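Local coordinates for Ice-binding protein isoform1a (PDB 7BWX) that binds to ice, probably at the prism planes of the crystal, and folds as a right-handed beta-helix of the ice-binding protein family, at residues T31-D36 with G50-Q55; A161-Y166 with I179-G184; A185-A190 with N202-Q207. The protein carries 1 engineered substitution. All coordinates share one frame; numbering follows the deposited sequence.

Contact 1: residues T31-D36 with G50-Q55; sequences TVINGD and GLITGQ
D36 reaches across to Q55 with its carboxylate, the polar grip at the far end of two parallel stretches, T31-D36 and G50-Q55. Its CB lies 3.3 Å from Q55 O. CG lies beside the backbone N of its own residue (chi1 -66°), which carries the carboxylate alongside the neighbouring chain, and OD1 then accepts the backbone N-H of Q55: N of Q55 is 2.7 Å from OD1 of D36, and the bond is almost straight, 175° at the hydrogen. The donor comes from above the carboxylate plane. The other oxygen, OD2, accepts from a water that also makes a weak bond to OE1 of Q55, and it has a second partner in S16 OG, so both oxygens of the carboxylate are engaged, which should restrict its rotation. The two side chains run side by side, their flat ends turned 80° apart.

Further back, OD1 of N34 stands 3.1 Å from OG1 of T53, where the side chains cross at a slant. Main-chain bonds fix the register: L51 N to T31 O, I33 N to L51 O (2.9 Å) and T53 N to I33 O. V32 and L51 project from one face of this pair of strands and I33 and I52 from the other, where the CB atoms of I33 and I52 approach to 4.0 Å. On that second face I33 also meets V204 and L199, whereas I52 reaches F47. Parallel strands stacked in register, one rung on the next, are characteristic of a beta-solenoid, here a right-handed beta-helix.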
loop_
_atom_site.group_PDB
_atom_site.type_symbol
_atom_site.label_atom_id
_atom_site.label_comp_id
_atom_site.label_asym_id
_atom_site.label_seq_id
_atom_site.Cartn_x
_atom_site.Cartn_y
_atom_site.Cartn_z
ATOM N N THR A 31 1.443 -11.370 -13.399
ATOM C CA THR A 31 1.893 -10.404 -12.393
ATOM C C THR A 31 3.407 -10.297 -12.411
ATOM O O THR A 31 4.111 -11.301 -12.602
ATOM C CB THR A 31 1.292 -10.818 -11.050
ATOM O OG1 THR A 31 -0.127 -10.620 -11.096
ATOM C CG2 THR A 31 1.920 -10.065 -9.915
ATOM N N VAL A 32 3.896 -9.098 -12.176
ATOM C CA VAL A 32 5.322 -8.805 -11.961
ATOM C C VAL A 32 5.461 -8.025 -10.666
ATOM O O VAL A 32 4.927 -6.879 -10.532
ATOM C CB VAL A 32 5.927 -8.028 -13.142
ATOM C CG1 VAL A 32 7.342 -7.628 -12.831
ATOM C CG2 VAL A 32 5.841 -8.852 -14.401
ATOM N N ILE A 33 6.143 -8.631 -9.716
ATOM C CA ILE A 33 6.510 -7.977 -8.436
ATOM C C ILE A 33 7.969 -7.572 -8.496
ATOM O O ILE A 33 8.840 -8.477 -8.418
ATOM C CB ILE A 33 6.253 -8.881 -7.217
ATOM C CG1 ILE A 33 4.832 -9.461 -7.187
ATOM C CG2 ILE A 33 6.595 -8.118 -5.963
ATOM C CD1 ILE A 33 3.728 -8.442 -7.114
ATOM N N ASN A 34 8.236 -6.274 -8.593
ATOM C CA ASN A 34 9.615 -5.736 -8.577
ATOM C C ASN A 34 9.958 -5.367 -7.138
ATOM O O ASN A 34 9.882 -4.198 -6.756
ATOM C CB ASN A 34 9.822 -4.561 -9.542
ATOM C CG ASN A 34 9.546 -4.963 -10.971
ATOM O OD1 ASN A 34 10.099 -5.960 -11.440
ATOM N ND2 ASN A 34 8.654 -4.221 -11.628
ATOM N N GLY A 35 10.317 -6.372 -6.361
ATOM C CA GLY A 35 10.499 -6.282 -4.915
ATOM C C GLY A 35 10.539 -7.679 -4.331
ATOM O O GLY A 35 10.371 -8.641 -5.060
ATOM N N ASP A 36 10.704 -7.746 -3.035
ATOM C CA ASP A 36 10.703 -9.016 -2.291
ATOM C C ASP A 36 9.255 -9.417 -2.063
ATOM O O ASP A 36 8.343 -8.542 -2.120
ATOM C CB ASP A 36 11.464 -8.851 -0.984
ATOM C CG ASP A 36 12.950 -8.575 -1.143
ATOM O OD1 ASP A 36 13.491 -8.786 -2.240
ATOM O OD2 ASP A 36 13.552 -8.169 -0.131
ATOM N N GLY A 50 2.748 -15.613 -12.367
ATOM C CA GLY A 50 3.361 -14.460 -11.722
ATOM C C GLY A 50 4.845 -14.623 -11.623
ATOM O O GLY A 50 5.351 -15.766 -11.585
ATOM N N LEU A 51 5.557 -13.517 -11.513
ATOM C CA LEU A 51 6.953 -13.636 -11.093
ATOM C C LEU A 51 7.401 -12.500 -10.204
ATOM O O LEU A 51 6.742 -11.426 -10.149
ATOM C CB LEU A 51 7.816 -13.759 -12.333
ATOM C CG LEU A 51 7.906 -12.560 -13.237
ATOM C CD1 LEU A 51 9.070 -11.694 -12.862
ATOM C CD2 LEU A 51 8.189 -13.071 -14.644
ATOM N N ILE A 52 8.474 -12.745 -9.490
ATOM C CA ILE A 52 9.051 -11.686 -8.642
ATOM C C ILE A 52 10.502 -11.533 -9.031
ATOM O O ILE A 52 11.153 -12.554 -9.333
ATOM C CB ILE A 52 8.849 -11.967 -7.142
ATOM C CG1 ILE A 52 10.049 -12.600 -6.495
ATOM C CG2 ILE A 52 7.600 -12.782 -6.906
ATOM C CD1 ILE A 52 9.995 -12.489 -5.016
ATOM N N THR A 53 11.004 -10.313 -8.947
ATOM C CA THR A 53 12.373 -10.031 -9.397
ATOM C C THR A 53 13.238 -9.872 -8.165
ATOM O O THR A 53 14.428 -9.779 -8.338
ATOM C CB THR A 53 12.362 -8.808 -10.320
ATOM O OG1 THR A 53 11.906 -7.671 -9.582
ATOM C CG2 THR A 53 11.448 -9.063 -11.486
ATOM N N GLY A 54 12.651 -9.727 -6.972
ATOM C CA GLY A 54 13.470 -9.614 -5.751
ATOM C C GLY A 54 13.592 -10.975 -5.108
ATOM O O GLY A 54 13.504 -11.978 -5.806
ATOM N N GLN A 55 13.681 -11.025 -3.795
ATOM C CA GLN A 55 13.902 -12.305 -3.062
ATOM C C GLN A 55 12.569 -12.802 -2.490
ATOM O O GLN A 55 11.796 -11.986 -1.972
ATOM C CB GLN A 55 14.919 -12.078 -1.945
ATOM C CG GLN A 55 16.349 -11.869 -2.440
ATOM C CD GLN A 55 17.298 -11.798 -1.263
ATOM O OE1 GLN A 55 17.790 -10.725 -0.911
ATOM N NE2 GLN A 55 17.503 -12.932 -0.592
HETATM O O HOH W 1 15.667 -9.693 0.666
#

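Contact 2: residues A161-Y166 with I179-G184; sequences ATLGTY and IAAQTG
Q182 lays its extended side chain across the neighbouring strand, CB 3.7 Å from CG2 of T165 and NE2 3.6 Å from CG2 of T162. Strands 161-163 and 179-181 are adjacent rungs on one wall of the right-handed beta-helix, their axes 7° from parallel and 4.8 Å apart at closest approach. A180 N to A161 O, L163 N to A180 O and Q182 N to L163 O bind them in a regular parallel pattern. A161, L163, I179 and A181 face inward, L163 packing on I187 and L191 and I179 also on L191; T162 and A180 lie on the other face.

The amide end of Q182 makes a water bridge. With CG of Q182 beside its backbone N (chi1 -66°) and the chain straight beyond it, OE1 comes over the turn at G164 and receives a bond from a water that in turn accepts from the backbone N of T165, bridging the two loops.

At the corner the chains stay paired: Y166 N donates to T183 O at 2.9 Å, bent to 135° at the hydrogen. The side chain of T183 runs alongside the tyrosine, but its OG1 is bonded to D200 OD2. The Y166 ring lies over T183-G184, with T183 O near the rim of one face; over that face G184 CA makes a CH-pi contact, 4.1 Å from the ring centroid of Y166.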
loop_
_atom_site.group_PDB
_atom_site.type_symbol
_atom_site.label_atom_id
_atom_site.label_comp_id
_atom_site.label_asym_id
_atom_site.label_seq_id
_atom_site.Cartn_x
_atom_site.Cartn_y
_atom_site.Cartn_z
ATOM N N ALA A 161 -8.262 -3.373 1.815
ATOM C CA ALA A 161 -8.100 -2.530 0.624
ATOM C C ALA A 161 -8.503 -3.343 -0.599
ATOM O O ALA A 161 -8.052 -4.515 -0.751
ATOM C CB ALA A 161 -6.697 -2.002 0.499
ATOM N N THR A 162 -9.259 -2.687 -1.492
ATOM C CA THR A 162 -9.617 -3.222 -2.814
ATOM C C THR A 162 -9.074 -2.229 -3.843
ATOM O O THR A 162 -9.590 -1.073 -3.866
ATOM C CB THR A 162 -11.132 -3.430 -2.928
ATOM O OG1 THR A 162 -11.638 -4.143 -1.807
ATOM C CG2 THR A 162 -11.498 -4.125 -4.223
ATOM N N LEU A 163 -8.092 -2.627 -4.652
ATOM C CA LEU A 163 -7.528 -1.712 -5.673
ATOM C C LEU A 163 -8.212 -2.053 -7.008
ATOM O O LEU A 163 -8.186 -3.222 -7.454
ATOM C CB LEU A 163 -6.004 -1.828 -5.692
ATOM C CG LEU A 163 -5.319 -1.701 -4.333
ATOM C CD1 LEU A 163 -3.825 -1.748 -4.499
ATOM C CD2 LEU A 163 -5.761 -0.420 -3.629
ATOM N N GLY A 164 -8.824 -1.064 -7.651
ATOM C CA GLY A 164 -9.719 -1.384 -8.785
ATOM C C GLY A 164 -8.973 -1.793 -10.053
ATOM O O GLY A 164 -7.731 -1.575 -10.146
ATOM N N THR A 165 -9.696 -2.334 -11.027
ATOM C CA THR A 165 -9.113 -2.834 -12.303
ATOM C C THR A 165 -8.444 -1.676 -13.052
ATOM O O THR A 165 -9.029 -0.571 -13.145
ATOM C CB THR A 165 -10.157 -3.533 -13.180
ATOM O OG1 THR A 165 -11.193 -2.572 -13.387
ATOM C CG2 THR A 165 -10.746 -4.767 -12.520
ATOM N N TYR A 166 -7.174 -1.864 -13.394
ATOM C CA TYR A 166 -6.379 -0.917 -14.206
ATOM C C TYR A 166 -6.113 0.362 -13.441
ATOM O O TYR A 166 -5.623 1.320 -14.064
ATOM C CB TYR A 166 -7.069 -0.763 -15.569
ATOM C CG TYR A 166 -6.950 -2.044 -16.332
ATOM C CD1 TYR A 166 -5.692 -2.432 -16.746
ATOM C CD2 TYR A 166 -8.016 -2.906 -16.520
ATOM C CE1 TYR A 166 -5.491 -3.614 -17.431
ATOM C CE2 TYR A 166 -7.834 -4.112 -17.189
ATOM C CZ TYR A 166 -6.564 -4.454 -17.637
ATOM O OH TYR A 166 -6.249 -5.617 -18.285
ATOM N N ILE A 179 -5.504 -7.331 1.322
ATOM C CA ILE A 179 -5.262 -6.411 0.176
ATOM C C ILE A 179 -5.586 -7.190 -1.070
ATOM O O ILE A 179 -4.945 -8.207 -1.294
ATOM C CB ILE A 179 -3.856 -5.811 0.135
ATOM C CG1 ILE A 179 -3.557 -5.025 1.391
ATOM C CG2 ILE A 179 -3.688 -4.905 -1.099
ATOM C CD1 ILE A 179 -2.141 -4.565 1.514
ATOM N N ALA A 180 -6.528 -6.700 -1.873
ATOM C CA ALA A 180 -6.915 -7.309 -3.165
ATOM C C ALA A 180 -6.603 -6.296 -4.275
ATOM O O ALA A 180 -7.154 -5.195 -4.268
ATOM C CB ALA A 180 -8.348 -7.706 -3.155
ATOM N N ALA A 181 -5.682 -6.657 -5.162
ATOM C CA ALA A 181 -5.376 -5.876 -6.366
ATOM C C ALA A 181 -6.098 -6.558 -7.527
ATOM O O ALA A 181 -5.776 -7.706 -7.886
ATOM C CB ALA A 181 -3.889 -5.770 -6.497
ATOM N N GLN A 182 -7.094 -5.884 -8.068
ATOM C CA GLN A 182 -7.895 -6.416 -9.188
ATOM C C GLN A 182 -7.121 -6.265 -10.510
ATOM O O GLN A 182 -6.055 -5.607 -10.546
ATOM C CB GLN A 182 -9.259 -5.731 -9.218
ATOM C CG GLN A 182 -10.090 -6.078 -7.985
ATOM C CD GLN A 182 -11.437 -5.401 -7.951
ATOM O OE1 GLN A 182 -11.690 -4.402 -8.601
ATOM N NE2 GLN A 182 -12.331 -5.983 -7.176
ATOM N N THR A 183 -7.633 -6.944 -11.535
ATOM C CA THR A 183 -6.995 -7.096 -12.856
ATOM C C THR A 183 -6.337 -5.789 -13.276
ATOM O O THR A 183 -7.003 -4.783 -13.459
ATOM C CB THR A 183 -8.009 -7.530 -13.932
ATOM O OG1 THR A 183 -8.797 -8.573 -13.362
ATOM C CG2 THR A 183 -7.329 -8.038 -15.183
ATOM N N GLY A 184 -5.043 -5.854 -13.467
ATOM C CA GLY A 184 -4.285 -4.806 -14.150
ATOM C C GLY A 184 -3.929 -3.681 -13.229
ATOM O O GLY A 184 -3.265 -2.746 -13.727
HETATM O O HOH W 2 -12.503 -2.215 -10.185
#

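Contact 3: residues A185-A190 with N202-Q207; sequences ATINGA and NTVTVQ
I187 and V204 lie side by side and point the same way, CD1 of I187 touching CG2 of V204 at 4.1 Å. N188 and T205 are likewise aligned one rung apart on the opposite face of the strand pair, where OD1 of N188 comes 3.7 Å from CB of T205. The polar ends of that pair part company: ND2 of N188 is bonded to E170 OE2 and OG1 of T205 to N34 ND2, so each is tied to the strand on its far side. T186 and T203 share the face of N188 and T205, CG2 of T186 facing CB of T203, while OG1 of T186 goes to H168 ND1.

In this right-handed beta-helix equivalent positions of successive turns stack, and the strands pair in parallel through I187 N to T203 O, T205 N to I187 O (2.9 Å) and G189 N to T205 O. In the last of these the donor lies above the carbonyl plane, where the chain is already bending round the corner at N188 and G189. At the corner Q207 crosses N188 at a slant, its CG 3.8 Å from the CB of N188.

At the start of the pair the side chain of N202 doubles as a main-chain partner. Its CG sits beside the backbone N (chi1 -52°), which brings the amide in against the neighbouring rung. OD1 accepts from D200 N and ND2 bonds Q182 O, which should hold the amide in one orientation. ND2 also donates to A185 O at 3.0 Å, with that oxygen close to the amide plane of N202, and the backbone N of T203 makes a weak bond to the same carbonyl.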
loop_
_atom_site.group_PDB
_atom_site.type_symbol
_atom_site.label_atom_id
_atom_site.label_comp_id
_atom_site.label_asym_id
_atom_site.label_seq_id
_atom_site.Cartn_x
_atom_site.Cartn_y
_atom_site.Cartn_z
ATOM N N ALA A 185 -4.344 -3.701 -11.956
ATOM C CA ALA A 185 -3.919 -2.612 -11.045
ATOM C C ALA A 185 -2.391 -2.552 -10.969
ATOM O O ALA A 185 -1.710 -3.611 -10.938
ATOM C CB ALA A 185 -4.556 -2.761 -9.688
ATOM N N THR A 186 -1.853 -1.343 -10.861
ATOM C CA THR A 186 -0.403 -1.100 -10.785
ATOM C C THR A 186 -0.130 -0.286 -9.535
ATOM O O THR A 186 -0.991 0.551 -9.118
ATOM C CB THR A 186 0.139 -0.456 -12.074
ATOM O OG1 THR A 186 -0.477 0.815 -12.271
ATOM C CG2 THR A 186 -0.099 -1.342 -13.282
ATOM N N ILE A 187 1.033 -0.531 -8.955
ATOM C CA ILE A 187 1.453 0.099 -7.686
ATOM C C ILE A 187 2.943 0.420 -7.793
ATOM O O ILE A 187 3.753 -0.467 -8.093
ATOM C CB ILE A 187 1.129 -0.824 -6.473
ATOM C CG1 ILE A 187 -0.360 -1.106 -6.340
ATOM C CG2 ILE A 187 1.663 -0.208 -5.187
ATOM C CD1 ILE A 187 -0.817 -2.386 -7.009
ATOM N N ASN A 188 3.275 1.665 -7.531
ATOM C CA ASN A 188 4.623 2.136 -7.179
ATOM C C ASN A 188 4.607 2.326 -5.688
ATOM O O ASN A 188 4.088 3.361 -5.196
ATOM C CB ASN A 188 5.010 3.438 -7.903
ATOM C CG ASN A 188 5.350 3.186 -9.370
ATOM O OD1 ASN A 188 5.792 2.083 -9.758
ATOM N ND2 ASN A 188 5.124 4.195 -10.200
ATOM N N GLY A 189 5.099 1.300 -4.991
ATOM C CA GLY A 189 4.997 1.217 -3.523
ATOM C C GLY A 189 5.008 -0.224 -3.103
ATOM O O GLY A 189 5.832 -1.007 -3.647
ATOM N N ALA A 190 4.108 -0.599 -2.214
ATOM C CA ALA A 190 4.158 -1.922 -1.558
ATOM C C ALA A 190 2.788 -2.294 -1.029
ATOM O O ALA A 190 2.016 -1.381 -0.725
ATOM C CB ALA A 190 5.190 -1.882 -0.472
ATOM N N ASN A 202 -1.032 -7.942 -11.950
ATOM C CA ASN A 202 -0.628 -6.635 -11.391
ATOM C C ASN A 202 0.845 -6.376 -11.640
ATOM O O ASN A 202 1.630 -7.306 -11.920
ATOM C CB ASN A 202 -0.894 -6.533 -9.893
ATOM C CG ASN A 202 -2.320 -6.890 -9.593
ATOM O OD1 ASN A 202 -2.576 -7.911 -8.953
ATOM N ND2 ASN A 202 -3.225 -6.043 -10.041
ATOM N N THR A 203 1.239 -5.123 -11.491
ATOM C CA THR A 203 2.668 -4.770 -11.407
ATOM C C THR A 203 2.860 -3.969 -10.138
ATOM O O THR A 203 2.183 -2.964 -9.964
ATOM C CB THR A 203 3.172 -3.947 -12.601
ATOM O OG1 THR A 203 2.797 -4.702 -13.739
ATOM C CG2 THR A 203 4.672 -3.732 -12.567
ATOM N N VAL A 204 3.770 -4.402 -9.303
ATOM C CA VAL A 204 4.125 -3.715 -8.050
ATOM C C VAL A 204 5.619 -3.476 -8.088
ATOM O O VAL A 204 6.416 -4.460 -8.208
ATOM C CB VAL A 204 3.752 -4.567 -6.820
ATOM C CG1 VAL A 204 4.123 -3.814 -5.545
ATOM C CG2 VAL A 204 2.320 -5.014 -6.871
ATOM N N THR A 205 5.996 -2.224 -7.988
ATOM C CA THR A 205 7.405 -1.823 -7.986
ATOM C C THR A 205 7.744 -1.053 -6.717
ATOM O O THR A 205 7.306 0.106 -6.554
ATOM C CB THR A 205 7.711 -0.984 -9.241
ATOM O OG1 THR A 205 7.334 -1.759 -10.372
ATOM C CG2 THR A 205 9.175 -0.606 -9.302
ATOM N N VAL A 206 8.627 -1.604 -5.918
ATOM C CA VAL A 206 9.054 -0.945 -4.664
ATOM C C VAL A 206 9.861 0.312 -5.017
ATOM O O VAL A 206 10.654 0.247 -5.909
ATOM C CB VAL A 206 9.821 -1.935 -3.770
ATOM C CG1 VAL A 206 10.368 -1.256 -2.528
ATOM C CG2 VAL A 206 8.923 -3.104 -3.398
ATOM N N GLN A 207 9.655 1.389 -4.283
ATOM C CA GLN A 207 10.288 2.712 -4.505
ATOM C C GLN A 207 11.187 3.047 -3.324
ATOM O O GLN A 207 10.893 2.575 -2.241
ATOM C CB GLN A 207 9.205 3.791 -4.630
ATOM C CG GLN A 207 8.178 3.492 -5.723
ATOM C CD GLN A 207 8.798 3.459 -7.100
ATOM O OE1 GLN A 207 8.661 2.501 -7.871
ATOM N NE2 GLN A 207 9.512 4.510 -7.413
#

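In the fold
From the N terminus, contact 1 comes first: 31-36 is joined by 50-55 across 13 intervening residues, which include most of strand 36-39. After helix 61-79 and the further rungs, contact 2 closes a turn from 161-166 to 179-184, and contact 3 follows directly, 185-190 meeting 202-207. The three loops run in series, neither nested nor crossing. In space the order differs: strand 203-205 lies between 186-192 and 32-34, so contacts 1 and 3 share a wall of the solenoid, their centres about 10 Å apart, and the C-terminal rungs meet the N-terminal ones. Contact 2 belongs to another wall, reached round the corner between 179-181 and 186-192, which follow each other in the chain.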